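Long-range contacts in 2-oxoglutarate (2OG) and Fe(II)-dependent oxygenase superfamily protein (Arabidopsis thaliana, PDB 6KWB), which probably catalyses the irreversible, 2-oxoglutarate-dependent oxidation of the auxin indole-3-acetic acid to the inactive 2-oxoindole-3-acetic acid, thereby serving auxin homeostasis: residues A[134-139]-A[254-259]; A[151-156]-A[235-240]; A[172-177]-A[243-248]. All blocks are in the same frame, centred on the assembly; numbering follows the deposited sequence.

Contact 1 (A[134-139]-A[254-259]); sequences YGLVET and EPPSEF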
loop_
_atom_site.group_PDB
_atom_site.type_symbol
_atom_site.label_atom_id
_atom_site.label_comp_id
_atom_site.label_asym_id
_atom_site.label_seq_id
_atom_site.Cartn_x
_atom_site.Cartn_y
_atom_site.Cartn_z
ATOM N N TYR A 134 7.400 -20.003 3.369
ATOM C CA TYR A 134 6.579 -21.152 3.654
ATOM C C TYR A 134 7.085 -22.392 2.905
ATOM O O TYR A 134 6.468 -23.459 2.957
ATOM C CB TYR A 134 5.131 -20.870 3.258
ATOM C CG TYR A 134 4.411 -19.889 4.161
ATOM C CD1 TYR A 134 4.060 -20.229 5.462
ATOM C CD2 TYR A 134 4.047 -18.634 3.689
ATOM C CE1 TYR A 134 3.389 -19.336 6.276
ATOM C CE2 TYR A 134 3.395 -17.735 4.485
ATOM C CZ TYR A 134 3.056 -18.086 5.785
ATOM O OH TYR A 134 2.391 -17.175 6.579
ATOM N N GLY A 135 8.172 -22.222 2.155
ATOM C CA GLY A 135 8.722 -23.283 1.312
ATOM C C GLY A 135 7.744 -23.760 0.241
ATOM O O GLY A 135 7.660 -24.936 -0.059
ATOM N N LEU A 136 7.024 -22.833 -0.368
ATOM C CA LEU A 136 6.048 -23.191 -1.381
ATOM C C LEU A 136 6.728 -23.438 -2.723
ATOM O O LEU A 136 7.823 -22.926 -2.990
ATOM C CB LEU A 136 5.015 -22.084 -1.546
ATOM C CG LEU A 136 4.071 -21.749 -0.409
ATOM C CD1 LEU A 136 3.158 -20.601 -0.834
ATOM C CD2 LEU A 136 3.273 -22.973 -0.094
ATOM N N VAL A 137 6.108 -24.302 -3.509
ATOM C CA VAL A 137 6.498 -24.548 -4.881
ATOM C C VAL A 137 6.044 -23.373 -5.749
ATOM O O VAL A 137 6.773 -22.966 -6.658
ATOM C CB VAL A 137 5.961 -25.912 -5.416
ATOM C CG1 VAL A 137 6.464 -27.053 -4.532
ATOM C CG2 VAL A 137 4.442 -25.932 -5.546
ATOM N N GLU A 138 4.838 -22.858 -5.482
ATOM C CA GLU A 138 4.194 -21.825 -6.304
ATOM C C GLU A 138 4.783 -20.451 -6.076
ATOM O O GLU A 138 4.059 -19.515 -5.785
ATOM C CB GLU A 138 2.697 -21.710 -5.970
ATOM C CG GLU A 138 1.850 -22.941 -6.134
ATOM C CD GLU A 138 1.927 -23.881 -4.952
ATOM O OE1 GLU A 138 2.681 -23.584 -3.998
ATOM O OE2 GLU A 138 1.225 -24.920 -4.990
ATOM N N THR A 139 6.070 -20.298 -6.330
ATOM C CA THR A 139 6.744 -19.064 -6.016
ATOM C C THR A 139 6.403 -17.956 -6.998
ATOM O O THR A 139 6.984 -16.873 -6.926
ATOM C CB THR A 139 8.249 -19.291 -6.029
ATOM O OG1 THR A 139 8.616 -19.784 -7.315
ATOM C CG2 THR A 139 8.650 -20.331 -4.978
ATOM N N GLU A 254 -8.435 -18.781 -3.973
ATOM C CA GLU A 254 -8.416 -19.809 -2.944
ATOM C C GLU A 254 -6.983 -20.292 -2.725
ATOM O O GLU A 254 -6.136 -20.182 -3.616
ATOM C CB GLU A 254 -9.374 -20.962 -3.248
ATOM C CG GLU A 254 -9.673 -21.290 -4.679
ATOM C CD GLU A 254 -10.440 -22.600 -4.764
ATOM O OE1 GLU A 254 -11.534 -22.685 -4.159
ATOM O OE2 GLU A 254 -9.929 -23.559 -5.391
ATOM N N PRO A 255 -6.707 -20.825 -1.530
ATOM C CA PRO A 255 -5.300 -21.041 -1.170
ATOM C C PRO A 255 -4.543 -22.154 -1.897
ATOM O O PRO A 255 -5.137 -23.144 -2.290
ATOM C CB PRO A 255 -5.375 -21.363 0.330
ATOM C CG PRO A 255 -6.818 -21.684 0.618
ATOM C CD PRO A 255 -7.613 -20.908 -0.369
ATOM N N PRO A 256 -3.218 -21.977 -2.060
ATOM C CA PRO A 256 -2.358 -23.117 -2.370
ATOM C C PRO A 256 -2.717 -24.212 -1.382
ATOM O O PRO A 256 -2.916 -23.900 -0.209
ATOM C CB PRO A 256 -0.945 -22.585 -2.113
ATOM C CG PRO A 256 -1.043 -21.116 -2.238
ATOM C CD PRO A 256 -2.455 -20.721 -1.923
ATOM N N SER A 257 -2.860 -25.453 -1.817
ATOM C CA SER A 257 -3.457 -26.436 -0.922
ATOM C C SER A 257 -2.525 -26.802 0.222
ATOM O O SER A 257 -2.956 -27.419 1.191
ATOM C CB SER A 257 -3.822 -27.699 -1.685
ATOM O OG SER A 257 -2.767 -28.063 -2.554
ATOM N N GLU A 258 -1.278 -26.340 0.147
ATOM C CA GLU A 258 -0.296 -26.539 1.209
ATOM C C GLU A 258 -0.744 -25.893 2.524
ATOM O O GLU A 258 -0.285 -26.267 3.603
ATOM C CB GLU A 258 1.066 -25.983 0.758
ATOM C CG GLU A 258 1.670 -26.757 -0.404
ATOM C CD GLU A 258 2.113 -25.875 -1.557
ATOM O OE1 GLU A 258 3.313 -25.933 -1.972
ATOM O OE2 GLU A 258 1.230 -25.155 -2.081
ATOM N N PHE A 259 -1.630 -24.908 2.420
ATOM C CA PHE A 259 -2.090 -24.156 3.581
ATOM C C PHE A 259 -3.299 -24.810 4.269
ATOM O O PHE A 259 -3.559 -24.551 5.449
ATOM C CB PHE A 259 -2.469 -22.733 3.180
ATOM C CG PHE A 259 -1.296 -21.830 2.979
ATOM C CD1 PHE A 259 -0.396 -21.606 4.004
ATOM C CD2 PHE A 259 -1.097 -21.197 1.752
ATOM C CE1 PHE A 259 0.681 -20.777 3.804
ATOM C CE2 PHE A 259 -0.029 -20.377 1.552
ATOM C CZ PHE A 259 0.860 -20.160 2.567
#
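Tyr134 and Phe259 carry the aromatic part of this contact, a T-shaped (edge-to-face) pair with centroids 4.9 Å apart and planes 85° apart. Phe259 supplies the edge: its CE1 stands over the centre of the tyrosine ring, while the phenol end of Tyr134 reaches on to a hydrogen bond with Glu24. The apolar contacts continue along Leu136, whose two methyls divide the work. CD1 of Leu136 rests 4.0 Å from CE2 of Phe259, whereas its CD2 lies 3.5 Å from the carboxylate carbon CD of Glu258. With CG of Leu136 anti to its own carbonyl carbon (chi1 -65°), the fork opens toward both neighbours. Trp218 of helix 213-218 touches Leu136, Pro256 and Phe259 and extends the cluster inward. The charged part pairs like with like. Glu138 and Glu258 come from opposite directions, their carboxylate planes 63° apart, and the two groups lie close together without a hydrogen bond between them. The turn that starts 134-139 is a Schellman motif, in which Gly135, with positive phi, ends helix 106-133 before the chain folds against 254-259.

Contact 2 (A[151-156]-A[235-240]); sequences INKYHF and ATMRYS. With AKG (2-oxoglutaric acid), chain E.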
loop_
_atom_site.group_PDB
_atom_site.type_symbol
_atom_site.label_atom_id
_atom_site.label_comp_id
_atom_site.label_asym_id
_atom_site.label_seq_id
_atom_site.Cartn_x
_atom_site.Cartn_y
_atom_site.Cartn_z
ATOM N N ILE A 151 -2.848 7.827 -4.783
ATOM C CA ILE A 151 -2.142 8.886 -4.078
ATOM C C ILE A 151 -3.194 9.627 -3.307
ATOM O O ILE A 151 -4.316 9.761 -3.772
ATOM C CB ILE A 151 -1.392 9.820 -5.031
ATOM C CG1 ILE A 151 -2.332 10.349 -6.101
ATOM C CG2 ILE A 151 -0.316 9.071 -5.724
ATOM C CD1 ILE A 151 -1.646 11.234 -7.124
ATOM N N ASN A 152 -2.847 10.076 -2.111
ATOM C CA ASN A 152 -3.844 10.627 -1.208
ATOM C C ASN A 152 -3.438 11.965 -0.626
ATOM O O ASN A 152 -2.289 12.139 -0.256
ATOM C CB ASN A 152 -4.084 9.646 -0.065
ATOM C CG ASN A 152 -4.264 8.224 -0.553
ATOM O OD1 ASN A 152 -5.311 7.867 -1.114
ATOM N ND2 ASN A 152 -3.231 7.396 -0.347
ATOM N N LYS A 153 -4.403 12.880 -0.500
ATOM C CA LYS A 153 -4.216 14.180 0.154
ATOM C C LYS A 153 -5.137 14.376 1.345
ATOM O O LYS A 153 -6.348 14.495 1.179
ATOM C CB LYS A 153 -4.458 15.317 -0.823
ATOM C CG LYS A 153 -4.188 16.685 -0.238
ATOM C CD LYS A 153 -4.499 17.774 -1.268
ATOM C CE LYS A 153 -4.398 19.167 -0.691
ATOM N NZ LYS A 153 -4.633 20.123 -1.794
ATOM N N TYR A 154 -4.564 14.435 2.540
ATOM C CA TYR A 154 -5.356 14.647 3.743
ATOM C C TYR A 154 -5.365 16.099 4.197
ATOM O O TYR A 154 -4.316 16.701 4.405
ATOM C CB TYR A 154 -4.821 13.780 4.869
ATOM C CG TYR A 154 -4.910 12.333 4.540
ATOM C CD1 TYR A 154 -6.061 11.601 4.811
ATOM C CD2 TYR A 154 -3.864 11.702 3.884
ATOM C CE1 TYR A 154 -6.138 10.254 4.479
ATOM C CE2 TYR A 154 -3.937 10.378 3.541
ATOM C CZ TYR A 154 -5.066 9.651 3.843
ATOM O OH TYR A 154 -5.092 8.328 3.491
ATOM N N HIS A 155 -6.563 16.648 4.350
ATOM C CA HIS A 155 -6.742 18.010 4.832
ATOM C C HIS A 155 -7.250 18.053 6.274
ATOM O O HIS A 155 -8.450 17.928 6.508
ATOM C CB HIS A 155 -7.718 18.768 3.935
ATOM C CG HIS A 155 -7.861 20.212 4.303
ATOM N ND1 HIS A 155 -6.960 21.179 3.912
ATOM C CD2 HIS A 155 -8.791 20.850 5.056
ATOM C CE1 HIS A 155 -7.336 22.351 4.393
ATOM N NE2 HIS A 155 -8.445 22.178 5.092
ATOM N N PHE A 156 -6.353 18.246 7.238
ATOM C CA PHE A 156 -6.782 18.303 8.646
ATOM C C PHE A 156 -6.876 19.748 9.144
ATOM O O PHE A 156 -5.887 20.487 9.098
ATOM C CB PHE A 156 -5.828 17.507 9.542
ATOM C CG PHE A 156 -5.815 16.041 9.250
ATOM C CD1 PHE A 156 -6.991 15.373 8.962
ATOM C CD2 PHE A 156 -4.631 15.331 9.258
ATOM C CE1 PHE A 156 -6.987 14.020 8.682
ATOM C CE2 PHE A 156 -4.621 13.975 8.985
ATOM C CZ PHE A 156 -5.806 13.318 8.699
ATOM N N ALA A 235 -3.143 19.851 12.710
ATOM C CA ALA A 235 -3.938 20.381 11.608
ATOM C C ALA A 235 -3.054 20.920 10.493
ATOM O O ALA A 235 -2.872 22.125 10.361
ATOM C CB ALA A 235 -4.877 21.461 12.097
ATOM N N THR A 236 -2.489 20.008 9.711
ATOM C CA THR A 236 -1.649 20.369 8.582
ATOM C C THR A 236 -2.128 19.598 7.348
ATOM O O THR A 236 -3.089 18.820 7.423
ATOM C CB THR A 236 -0.172 20.043 8.854
ATOM O OG1 THR A 236 0.622 20.369 7.708
ATOM C CG2 THR A 236 -0.027 18.571 9.160
ATOM N N MET A 237 -1.488 19.846 6.208
ATOM C CA MET A 237 -1.737 19.066 5.008
ATOM C C MET A 237 -0.908 17.772 5.060
ATOM O O MET A 237 0.134 17.714 5.726
ATOM C CB MET A 237 -1.416 19.876 3.762
ATOM C CG MET A 237 -2.381 19.625 2.636
ATOM S SD MET A 237 -3.932 20.503 2.870
ATOM C CE MET A 237 -3.560 22.000 1.947
ATOM N N ARG A 238 -1.345 16.739 4.349
ATOM C CA ARG A 238 -0.665 15.459 4.455
ATOM C C ARG A 238 -0.803 14.626 3.173
ATOM O O ARG A 238 -1.882 14.512 2.592
ATOM C CB ARG A 238 -1.222 14.705 5.659
ATOM C CG ARG A 238 -0.477 13.469 6.073
ATOM C CD ARG A 238 -1.206 12.813 7.255
ATOM N NE ARG A 238 -0.354 11.806 7.870
ATOM C CZ ARG A 238 -0.337 10.518 7.543
ATOM N NH1 ARG A 238 -1.131 10.047 6.590
ATOM N NH2 ARG A 238 0.494 9.696 8.172
ATOM N N TYR A 239 0.310 14.076 2.713
ATOM C CA TYR A 239 0.324 13.361 1.458
ATOM C C TYR A 239 0.831 11.927 1.685
ATOM O O TYR A 239 1.694 11.702 2.512
ATOM C CB TYR A 239 1.202 14.102 0.465
ATOM C CG TYR A 239 0.639 15.444 0.070
ATOM C CD1 TYR A 239 -0.312 15.552 -0.935
ATOM C CD2 TYR A 239 1.056 16.615 0.719
ATOM C CE1 TYR A 239 -0.835 16.777 -1.293
ATOM C CE2 TYR A 239 0.537 17.851 0.366
ATOM C CZ TYR A 239 -0.413 17.929 -0.642
ATOM O OH TYR A 239 -0.948 19.153 -1.010
ATOM N N SER A 240 0.265 10.945 1.000
ATOM C CA SER A 240 0.785 9.584 1.103
ATOM C C SER A 240 0.589 8.888 -0.229
ATOM O O SER A 240 -0.323 9.211 -0.992
ATOM C CB SER A 240 0.109 8.800 2.203
ATOM O OG SER A 240 -1.091 8.267 1.695
HETATM C C1 AKG E . -4.390 3.731 1.912
HETATM O O1 AKG E . -4.269 4.467 0.892
HETATM O O2 AKG E . -5.011 2.629 1.858
HETATM C C2 AKG E . -3.793 4.171 3.231
HETATM O O5 AKG E . -4.053 3.512 4.238
HETATM C C3 AKG E . -2.905 5.418 3.240
HETATM C C4 AKG E . -2.223 5.662 4.583
HETATM C C5 AKG E . -1.857 7.129 4.731
HETATM O O3 AKG E . -1.045 7.534 5.624
HETATM O O4 AKG E . -2.389 7.959 3.947
#
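The Tyr154 ring receives Ser240 OG at its edge, in plane, with Arg238 O also near that plane; the hydroxyls of Tyr154 and Ser240 both hydrogen-bond AKG O4, an atom whose place is less sure. Phe156 takes CB of Tyr154 over one face, toward the rim, while Arg238 CD approaches its ring obliquely. At the edge of the His155 imidazole lies Met237 SD, which accepts a weak hydrogen bond from ND1. The guanidinium of Arg238 meets the ligand edge-on: its chain, extended from CG to NE, delivers NH1 to AKG O3 at 2.7 Å and 168°, and Asp180 forms a salt bridge with NH2. Asn152 holds its amide nearly in plane with Ser240 OG, ND2 donating over 3.1 Å, and makes a weak bond to AKG O1; Tyr81 engages its OD1. Replacing Asn152 by alanine removes the amide, and would probably leave the Tyr81 hydroxyl and Ser240 OG without this partner and AKG O1 less held. Lys153 runs alongside Tyr239, CG of Lys153 3.5 Å from CE1 of Tyr239, on the sheet face turned from the ligand. Between the two faces, strands 147-155 and 237-245 pair antiparallel; strand 81-87 flanks 147-155, and helix 38-52 packs on Ile151, Lys153 and Tyr239.

Contact 3 (A[172-177]-A[243-248]); sequences SGFLTI and SFLLGP. With AKG (2-oxoglutaric acid), chain E.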
loop_
_atom_site.group_PDB
_atom_site.type_symbol
_atom_site.label_atom_id
_atom_site.label_comp_id
_atom_site.label_asym_id
_atom_site.label_seq_id
_atom_site.Cartn_x
_atom_site.Cartn_y
_atom_site.Cartn_z
ATOM N N SER A 172 -8.145 -4.352 1.031
ATOM C CA SER A 172 -8.842 -5.532 0.526
ATOM C C SER A 172 -7.905 -6.433 -0.299
ATOM O O SER A 172 -8.229 -7.584 -0.580
ATOM C CB SER A 172 -10.059 -5.133 -0.303
ATOM O OG SER A 172 -9.662 -4.502 -1.501
ATOM N N GLY A 173 -6.748 -5.901 -0.687
ATOM C CA GLY A 173 -5.836 -6.628 -1.548
ATOM C C GLY A 173 -4.908 -7.557 -0.811
ATOM O O GLY A 173 -5.144 -7.920 0.333
ATOM N N PHE A 174 -3.826 -7.937 -1.471
ATOM C CA PHE A 174 -2.906 -8.887 -0.868
ATOM C C PHE A 174 -1.930 -8.111 -0.019
ATOM O O PHE A 174 -1.826 -8.311 1.202
ATOM C CB PHE A 174 -2.180 -9.688 -1.953
ATOM C CG PHE A 174 -1.277 -10.764 -1.421
ATOM C CD1 PHE A 174 0.080 -10.544 -1.280
ATOM C CD2 PHE A 174 -1.781 -12.008 -1.105
ATOM C CE1 PHE A 174 0.910 -11.540 -0.806
ATOM C CE2 PHE A 174 -0.964 -13.002 -0.626
ATOM C CZ PHE A 174 0.386 -12.775 -0.463
ATOM N N LEU A 175 -1.279 -7.161 -0.682
ATOM C CA LEU A 175 -0.130 -6.477 -0.130
ATOM C C LEU A 175 -0.152 -4.989 -0.448
ATOM O O LEU A 175 -0.441 -4.608 -1.572
ATOM C CB LEU A 175 1.126 -7.134 -0.700
ATOM C CG LEU A 175 2.542 -6.744 -0.331
ATOM C CD1 LEU A 175 3.412 -7.941 -0.699
ATOM C CD2 LEU A 175 2.935 -5.552 -1.158
ATOM N N THR A 176 0.196 -4.153 0.513
ATOM C CA THR A 176 0.252 -2.721 0.258
ATOM C C THR A 176 1.621 -2.150 0.606
ATOM O O THR A 176 2.168 -2.446 1.670
ATOM C CB THR A 176 -0.798 -1.935 1.077
ATOM O OG1 THR A 176 -2.105 -2.418 0.777
ATOM C CG2 THR A 176 -0.709 -0.417 0.771
ATOM N N ILE A 177 2.154 -1.328 -0.289
ATOM C CA ILE A 177 3.368 -0.571 -0.036
ATOM C C ILE A 177 3.000 0.906 0.120
ATOM O O ILE A 177 2.429 1.527 -0.770
ATOM C CB ILE A 177 4.379 -0.751 -1.184
ATOM C CG1 ILE A 177 4.683 -2.242 -1.376
ATOM C CG2 ILE A 177 5.645 0.109 -0.947
ATOM C CD1 ILE A 177 5.627 -2.532 -2.489
ATOM N N SER A 243 0.621 1.723 -3.112
ATOM C CA SER A 243 0.541 0.806 -4.230
ATOM C C SER A 243 0.061 -0.512 -3.723
ATOM O O SER A 243 0.678 -1.104 -2.853
ATOM C CB SER A 243 1.881 0.649 -4.932
ATOM O OG SER A 243 2.382 1.921 -5.304
ATOM N N PHE A 244 -1.053 -0.962 -4.274
ATOM C CA PHE A 244 -1.709 -2.161 -3.806
ATOM C C PHE A 244 -1.478 -3.316 -4.768
ATOM O O PHE A 244 -1.819 -3.217 -5.946
ATOM C CB PHE A 244 -3.227 -1.943 -3.665
ATOM C CG PHE A 244 -3.630 -0.760 -2.809
ATOM C CD1 PHE A 244 -3.641 -0.859 -1.419
ATOM C CD2 PHE A 244 -4.092 0.414 -3.382
ATOM C CE1 PHE A 244 -4.038 0.202 -0.621
ATOM C CE2 PHE A 244 -4.497 1.487 -2.578
ATOM C CZ PHE A 244 -4.461 1.376 -1.202
ATOM N N LEU A 245 -0.893 -4.407 -4.281
ATOM C CA LEU A 245 -0.936 -5.655 -5.039
ATOM C C LEU A 245 -2.268 -6.298 -4.717
ATOM O O LEU A 245 -2.530 -6.568 -3.561
ATOM C CB LEU A 245 0.192 -6.612 -4.669
ATOM C CG LEU A 245 0.165 -7.949 -5.420
ATOM C CD1 LEU A 245 0.384 -7.770 -6.917
ATOM C CD2 LEU A 245 1.165 -8.921 -4.850
ATOM N N LEU A 246 -3.139 -6.464 -5.703
ATOM C CA LEU A 246 -4.466 -7.021 -5.452
ATOM C C LEU A 246 -4.493 -8.526 -5.637
ATOM O O LEU A 246 -3.531 -9.128 -6.084
ATOM C CB LEU A 246 -5.494 -6.380 -6.377
ATOM C CG LEU A 246 -5.425 -4.858 -6.441
ATOM C CD1 LEU A 246 -6.267 -4.285 -7.571
ATOM C CD2 LEU A 246 -5.822 -4.279 -5.095
ATOM N N GLY A 247 -5.620 -9.144 -5.341
ATOM C CA GLY A 247 -5.746 -10.554 -5.638
ATOM C C GLY A 247 -5.999 -10.716 -7.124
ATOM O O GLY A 247 -5.993 -9.743 -7.875
ATOM N N PRO A 248 -6.248 -11.953 -7.558
ATOM C CA PRO A 248 -6.564 -12.133 -8.973
ATOM C C PRO A 248 -7.936 -11.516 -9.190
ATOM O O PRO A 248 -8.703 -11.461 -8.219
ATOM C CB PRO A 248 -6.577 -13.646 -9.135
ATOM C CG PRO A 248 -7.060 -14.132 -7.777
ATOM C CD PRO A 248 -6.482 -13.178 -6.765
HETATM C C1 AKG E . -4.390 3.731 1.912
HETATM O O1 AKG E . -4.269 4.467 0.892
HETATM O O2 AKG E . -5.011 2.629 1.858
HETATM C C2 AKG E . -3.793 4.171 3.231
HETATM O O5 AKG E . -4.053 3.512 4.238
HETATM C C3 AKG E . -2.905 5.418 3.240
HETATM C C4 AKG E . -2.223 5.662 4.583
HETATM C C5 AKG E . -1.857 7.129 4.731
HETATM O O3 AKG E . -1.045 7.534 5.624
HETATM O O4 AKG E . -2.389 7.959 3.947
#
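Leu175 and Leu245 form the middle of a buried antiparallel strand pairing, in which strand 175-179 lies beside the end of strand 237-245 in the larger sheet of the fold. Two hydrogen-bonded pairs define it. Ile177 and Ser243 exchange backbone bonds in both directions, Ile177 N reaching Ser243 O over 3.0 Å at a nearly straight 175°. Leu245 N gives its hydrogen to Leu175 O at 2.8 Å, and Leu245 O accepts from two donors: Phe174 N at 2.8 Å and Leu175 N at 3.2 Å, the latter on a lone pair in the carbonyl plane. Two residues set against one make a classic beta bulge, placed where the strand begins just after the metal ligands His169 and Asp171. Such pairing belongs to the double-stranded beta-helix (jelly roll) of 2-oxoglutarate oxygenases, in which His169, Asp171 and His228 hold the metal, here magnesium. On the ligand-facing side, Thr176 and Phe244 lie side by side, CG2 of Thr176 3.7 Å from CE1 of Phe244. OG1 of Thr176, anti to its carbonyl carbon (chi1 -58°), bonds to Asp171, an arrangement consistent with a second-shell hydroxyl that orients this metal ligand. The Phe244 ring presents its edge to 2-oxoglutarate, with AKG O2 in its plane and 3.4 Å from CZ. On the other sheet face, CB of Leu175 and CB of Leu245 approach to 4.1 Å, and Ile177 packs on helix 106-133. Phe174, beside Leu245, turns its ring away from 243-248, where it meets Trp218 and Trp145 edge-to-face.

Contacts 2 and 3 share strand 237-245, which pairs with strand 147-155 in one and with strand 175-179 in the other. In contact 2 it hydrogen-bonds 2-oxoglutarate through Arg238 and Ser240; in contact 3 Phe244 only touches it with a ring edge. Contact 3 is the more deeply buried: its centre lies about 7 Å from that of the chain, and it joins backbone pairing to apolar packing on one face and a metal- and ligand-facing side on the other. Contact 2, about 16 Å out, combines a polar ligand-gripping face with a partly exposed one. Contact 1 is peripheral, away from the annotated sites, and relies chiefly on side chains. Both sheet contacts are nested inside the chain loop that contact 1 closes, and Trp218 touches contacts 1 and 3.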